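Local coordinates for periplasmic binding protein (PDB 4OVK) that probably captures a solute in the periplasm and delivers it to an ABC transporter for import, at residues A[278-291]-A[304-318]. Numbering follows the deposited sequence. Where two conformers were deposited one is given.
Sequences WDAPNVETPLMMKW and YILRDDLKQFYNTFY
E284 OE2 accepts from two tyrosines. Y318 OH donates to E284 OE2 at 2.7 Å, on the anti side of the carboxylate and 34° out of its plane, while Y314 OH reaches the same oxygen in a weak bond of 2.8 Å. CE2 of Y318 lies over the centre of the Y314 ring, so the two phenols pack against each other. Further along, L287 is a knob in a hole formed by L306, D309, L310 and F313: its CD1 touches L310 CD1 at 3.8 Å and rests over a face of the F313 ring. At the other end K290 runs extended across one face of the Y304 ring. Its CG stands 3.6 Å above the phenol plane, offset toward the rim, in a CH-pi contact, and the chain continues until NZ forms a 2.7 Å salt bridge with D309 OD2, approached from above the carboxylate plane. The hydroxyl of Y304 returns to the backbone of K290, donating to its O at 2.6 Å on an in-plane lone pair; CG of Y304 lies between its own N and carbonyl carbon (chi1 59°), which turns the ring in beneath the lysine.

These contacts pair helix 285-291 and the residue before it with helix 306-318 and the loop leading into it, antiparallel at 173° between the helix directions, in a two-domain periplasmic binding protein whose long helix 150-170 packs against the pair through Y159 on L287 and F313. Behind E284, the indole of W278 fixes the second carboxylate oxygen, NE1 donating to OE1 at 2.8 Å, with OE1 lying nearly in the indole plane; I275 N also binds OE1. The backbone N of E284, the N-cap residue, is gripped by N282 OD1 in an Asx turn, and the N282 amide is itself anchored through ND2 to A280 O.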
# COMPACT_ATOMS: atom_id res chain seq x y z
N TRP A 278 1.01 -3.10 -2.75
CA TRP A 278 -0.35 -3.34 -2.30
C TRP A 278 -0.39 -4.24 -1.07
O TRP A 278 -1.47 -4.60 -0.61
CB TRP A 278 -1.16 -3.94 -3.45
CG TRP A 278 -1.53 -2.98 -4.53
CD1 TRP A 278 -1.11 -1.68 -4.66
CD2 TRP A 278 -2.37 -3.25 -5.66
NE1 TRP A 278 -1.66 -1.12 -5.80
CE2 TRP A 278 -2.44 -2.07 -6.43
CE3 TRP A 278 -3.08 -4.38 -6.10
CZ2 TRP A 278 -3.18 -1.98 -7.60
CZ3 TRP A 278 -3.83 -4.29 -7.28
CH2 TRP A 278 -3.87 -3.09 -8.01
N ASP A 279 0.80 -4.56 -0.53
CA ASP A 279 0.98 -5.50 0.58
C ASP A 279 0.52 -4.95 1.92
O ASP A 279 0.36 -5.72 2.86
CB ASP A 279 2.47 -5.88 0.72
CG ASP A 279 3.04 -6.55 -0.56
OD1 ASP A 279 2.64 -7.67 -0.91
OD2 ASP A 279 3.90 -5.93 -1.20
N ALA A 280 0.35 -3.62 2.02
CA ALA A 280 -0.16 -2.97 3.22
C ALA A 280 -1.08 -1.80 2.82
O ALA A 280 -1.16 -1.44 1.65
CB ALA A 280 1.00 -2.46 4.07
N PRO A 281 -1.79 -1.21 3.80
CA PRO A 281 -2.76 -0.17 3.45
C PRO A 281 -2.18 0.99 2.62
O PRO A 281 -1.10 1.52 2.93
CB PRO A 281 -3.26 0.32 4.81
CG PRO A 281 -3.03 -0.83 5.74
CD PRO A 281 -1.77 -1.48 5.25
N ASN A 282 -2.94 1.37 1.60
CA ASN A 282 -2.60 2.42 0.63
C ASN A 282 -3.85 2.87 -0.16
O ASN A 282 -4.94 2.34 0.02
CB ASN A 282 -1.51 1.91 -0.33
CG ASN A 282 -2.04 0.95 -1.35
OD1 ASN A 282 -2.37 1.35 -2.46
ND2 ASN A 282 -2.14 -0.34 -0.98
N VAL A 283 -3.69 3.84 -1.05
CA VAL A 283 -4.82 4.45 -1.74
C VAL A 283 -5.51 3.46 -2.74
O VAL A 283 -6.70 3.55 -3.01
CB VAL A 283 -4.37 5.78 -2.41
CG1 VAL A 283 -3.79 5.56 -3.80
CG2 VAL A 283 -5.50 6.76 -2.45
N GLU A 284 -4.75 2.50 -3.21
CA GLU A 284 -5.23 1.48 -4.15
C GLU A 284 -5.66 0.15 -3.48
O GLU A 284 -5.97 -0.82 -4.16
CB GLU A 284 -4.16 1.25 -5.20
CG GLU A 284 -3.85 2.51 -6.00
CD GLU A 284 -2.66 2.40 -6.94
OE1 GLU A 284 -1.82 1.50 -6.77
OE2 GLU A 284 -2.54 3.26 -7.82
N THR A 285 -5.72 0.11 -2.15
CA THR A 285 -6.12 -1.11 -1.44
C THR A 285 -7.41 -1.77 -1.96
O THR A 285 -7.45 -3.00 -2.06
CB THR A 285 -6.20 -0.88 0.08
OG1 THR A 285 -4.89 -0.62 0.59
CG2 THR A 285 -6.77 -2.11 0.80
N PRO A 286 -8.44 -0.99 -2.31
CA PRO A 286 -9.63 -1.66 -2.87
C PRO A 286 -9.35 -2.51 -4.12
O PRO A 286 -10.05 -3.51 -4.35
CB PRO A 286 -10.56 -0.49 -3.20
CG PRO A 286 -10.20 0.55 -2.23
CD PRO A 286 -8.70 0.45 -2.06
N LEU A 287 -8.36 -2.11 -4.92
CA LEU A 287 -7.98 -2.89 -6.10
C LEU A 287 -7.27 -4.19 -5.70
O LEU A 287 -7.48 -5.25 -6.30
CB LEU A 287 -7.11 -2.05 -7.04
CG LEU A 287 -7.84 -0.82 -7.59
CD1 LEU A 287 -6.85 0.16 -8.18
CD2 LEU A 287 -8.92 -1.18 -8.62
N MSE A 288 -6.45 -4.12 -4.66
CA MSE A 288 -5.82 -5.31 -4.10
C MSE A 288 -6.86 -6.28 -3.59
O MSE A 288 -6.75 -7.48 -3.81
CB MSE A 288 -4.87 -4.91 -2.99
CG MSE A 288 -4.29 -6.10 -2.25
SE MSE A 288 -3.32 -7.34 -3.43
CE MSE A 288 -2.05 -8.00 -2.08
N MSE A 289 -7.90 -5.78 -2.93
CA MSE A 289 -8.96 -6.64 -2.39
C MSE A 289 -9.69 -7.35 -3.53
O MSE A 289 -10.03 -8.54 -3.44
CB MSE A 289 -9.94 -5.81 -1.57
CG MSE A 289 -9.25 -5.25 -0.35
SE MSE A 289 -9.18 -6.63 1.03
CE MSE A 289 -9.92 -5.37 2.36
N LYS A 290 -9.90 -6.63 -4.62
CA LYS A 290 -10.53 -7.20 -5.79
C LYS A 290 -9.70 -8.30 -6.46
O LYS A 290 -10.25 -9.33 -6.85
CB LYS A 290 -10.92 -6.11 -6.78
CG LYS A 290 -12.20 -5.42 -6.35
CD LYS A 290 -12.65 -4.31 -7.27
CE LYS A 290 -14.12 -4.00 -6.98
NZ LYS A 290 -14.69 -2.93 -7.84
N TRP A 291 -8.39 -8.10 -6.53
CA TRP A 291 -7.47 -9.11 -7.04
C TRP A 291 -7.55 -10.38 -6.18
O TRP A 291 -7.73 -11.48 -6.70
CB TRP A 291 -6.05 -8.56 -7.11
CG TRP A 291 -5.03 -9.48 -7.64
CD1 TRP A 291 -4.81 -9.79 -8.96
CD2 TRP A 291 -4.07 -10.22 -6.89
NE1 TRP A 291 -3.77 -10.68 -9.06
CE2 TRP A 291 -3.30 -10.95 -7.80
CE3 TRP A 291 -3.79 -10.33 -5.52
CZ2 TRP A 291 -2.26 -11.78 -7.39
CZ3 TRP A 291 -2.77 -11.15 -5.12
CH2 TRP A 291 -2.00 -11.85 -6.05
N TYR A 304 -17.44 -7.97 -11.11
CA TYR A 304 -16.56 -6.89 -11.54
C TYR A 304 -15.44 -7.44 -12.42
O TYR A 304 -15.13 -8.64 -12.39
CB TYR A 304 -15.95 -6.14 -10.35
CG TYR A 304 -15.13 -6.99 -9.41
CD1 TYR A 304 -13.79 -7.25 -9.66
CD2 TYR A 304 -15.70 -7.53 -8.26
CE1 TYR A 304 -13.03 -8.04 -8.80
CE2 TYR A 304 -14.95 -8.30 -7.39
CZ TYR A 304 -13.62 -8.56 -7.66
OH TYR A 304 -12.87 -9.32 -6.78
N ILE A 305 -14.88 -6.55 -13.22
CA ILE A 305 -13.71 -6.85 -14.05
C ILE A 305 -12.57 -5.97 -13.55
O ILE A 305 -12.61 -4.74 -13.68
CB ILE A 305 -13.99 -6.57 -15.53
CG1 ILE A 305 -15.19 -7.41 -16.02
CG2 ILE A 305 -12.75 -6.86 -16.37
CD1 ILE A 305 -15.69 -6.99 -17.38
N LEU A 306 -11.57 -6.60 -12.95
CA LEU A 306 -10.49 -5.90 -12.26
C LEU A 306 -9.76 -4.93 -13.20
O LEU A 306 -9.49 -3.80 -12.82
CB LEU A 306 -9.52 -6.90 -11.65
CG LEU A 306 -8.30 -6.28 -10.94
CD1 LEU A 306 -8.73 -5.28 -9.87
CD2 LEU A 306 -7.41 -7.36 -10.36
N ARG A 307 -9.46 -5.38 -14.41
CA ARG A 307 -8.76 -4.55 -15.39
C ARG A 307 -9.52 -3.24 -15.66
O ARG A 307 -8.91 -2.18 -15.78
CB ARG A 307 -8.57 -5.35 -16.69
CG ARG A 307 -8.31 -4.57 -17.96
CD ARG A 307 -8.12 -5.51 -19.14
NE ARG A 307 -7.14 -6.56 -18.87
CZ ARG A 307 -5.86 -6.54 -19.25
NH1 ARG A 307 -5.36 -5.53 -19.95
NH2 ARG A 307 -5.07 -7.56 -18.93
N ASP A 308 -10.84 -3.32 -15.79
CA ASP A 308 -11.66 -2.13 -16.01
C ASP A 308 -11.64 -1.21 -14.80
O ASP A 308 -11.58 0.00 -14.95
CB ASP A 308 -13.12 -2.51 -16.33
CG ASP A 308 -13.26 -3.27 -17.63
OD1 ASP A 308 -12.32 -3.26 -18.44
OD2 ASP A 308 -14.33 -3.88 -17.85
N ASP A 309 -11.72 -1.78 -13.61
CA ASP A 309 -11.75 -0.99 -12.40
C ASP A 309 -10.39 -0.30 -12.19
O ASP A 309 -10.34 0.85 -11.76
CB ASP A 309 -12.08 -1.85 -11.18
CG ASP A 309 -13.48 -2.43 -11.23
OD1 ASP A 309 -14.31 -2.04 -12.10
OD2 ASP A 309 -13.75 -3.31 -10.38
N LEU A 310 -9.31 -1.01 -12.53
CA LEU A 310 -7.96 -0.42 -12.46
C LEU A 310 -7.85 0.75 -13.45
O LEU A 310 -7.40 1.83 -13.07
CB LEU A 310 -6.92 -1.51 -12.76
CG LEU A 310 -5.45 -1.12 -12.78
CD1 LEU A 310 -5.00 -0.66 -11.41
CD2 LEU A 310 -4.58 -2.25 -13.27
N LYS A 311 -8.27 0.55 -14.70
CA LYS A 311 -8.24 1.63 -15.69
C LYS A 311 -9.07 2.83 -15.25
O LYS A 311 -8.63 3.98 -15.38
CB LYS A 311 -8.71 1.15 -17.06
CG LYS A 311 -7.73 0.18 -17.70
CD LYS A 311 -8.34 -0.53 -18.90
CE LYS A 311 -8.49 0.42 -20.06
NZ LYS A 311 -8.80 -0.35 -21.30
N GLN A 312 -10.26 2.55 -14.73
CA GLN A 312 -11.15 3.61 -14.26
C GLN A 312 -10.50 4.42 -13.14
O GLN A 312 -10.56 5.65 -13.17
CB GLN A 312 -12.48 3.04 -13.78
CG GLN A 312 -13.45 4.07 -13.24
CD GLN A 312 -14.67 3.42 -12.59
OE1 GLN A 312 -14.59 2.86 -11.49
NE2 GLN A 312 -15.79 3.50 -13.26
N PHE A 313 -9.89 3.72 -12.18
CA PHE A 313 -9.24 4.38 -11.04
C PHE A 313 -8.10 5.31 -11.52
O PHE A 313 -8.06 6.49 -11.15
CB PHE A 313 -8.71 3.35 -10.07
CG PHE A 313 -8.21 3.93 -8.77
CD1 PHE A 313 -6.93 4.46 -8.66
CD2 PHE A 313 -9.03 3.93 -7.65
CE1 PHE A 313 -6.48 4.97 -7.45
CE2 PHE A 313 -8.59 4.46 -6.45
CZ PHE A 313 -7.32 4.99 -6.36
N TYR A 314 -7.22 4.81 -12.39
CA TYR A 314 -6.09 5.60 -12.89
C TYR A 314 -6.58 6.79 -13.72
O TYR A 314 -6.07 7.89 -13.61
CB TYR A 314 -5.10 4.71 -13.69
CG TYR A 314 -4.10 4.02 -12.77
CD1 TYR A 314 -4.53 3.23 -11.70
CD2 TYR A 314 -2.74 4.17 -12.95
CE1 TYR A 314 -3.63 2.66 -10.82
CE2 TYR A 314 -1.82 3.61 -12.07
CZ TYR A 314 -2.27 2.85 -11.01
OH TYR A 314 -1.37 2.30 -10.12
N ASN A 315 -7.60 6.57 -14.54
CA ASN A 315 -8.18 7.66 -15.33
C ASN A 315 -8.81 8.74 -14.44
O ASN A 315 -8.59 9.95 -14.65
CB ASN A 315 -9.22 7.13 -16.34
CG ASN A 315 -9.95 8.26 -17.04
OD1 ASN A 315 -11.02 8.70 -16.60
ND2 ASN A 315 -9.34 8.77 -18.10
N THR A 316 -9.58 8.31 -13.45
CA THR A 316 -10.36 9.25 -12.61
C THR A 316 -9.45 10.07 -11.71
O THR A 316 -9.57 11.31 -11.64
CB THR A 316 -11.39 8.47 -11.77
OG1 THR A 316 -12.35 7.87 -12.64
CG2 THR A 316 -12.14 9.39 -10.79
N PHE A 317 -8.54 9.39 -11.04
CA PHE A 317 -7.75 10.03 -10.00
C PHE A 317 -6.39 10.57 -10.46
O PHE A 317 -5.92 11.59 -9.93
CB PHE A 317 -7.63 9.09 -8.79
CG PHE A 317 -8.95 8.80 -8.15
CD1 PHE A 317 -9.69 9.82 -7.54
CD2 PHE A 317 -9.48 7.53 -8.16
CE1 PHE A 317 -10.92 9.56 -6.96
CE2 PHE A 317 -10.70 7.26 -7.57
CZ PHE A 317 -11.42 8.27 -6.96
N TYR A 318 -5.78 9.93 -11.45
CA TYR A 318 -4.45 10.32 -11.90
C TYR A 318 -4.45 10.93 -13.31
O TYR A 318 -3.41 11.39 -13.78
CB TYR A 318 -3.49 9.13 -11.91
CG TYR A 318 -3.44 8.26 -10.68
CD1 TYR A 318 -3.66 8.77 -9.40
CD2 TYR A 318 -3.11 6.92 -10.78
CE1 TYR A 318 -3.58 7.96 -8.28
CE2 TYR A 318 -3.02 6.11 -9.68
CZ TYR A 318 -3.24 6.63 -8.42
OH TYR A 318 -3.16 5.83 -7.31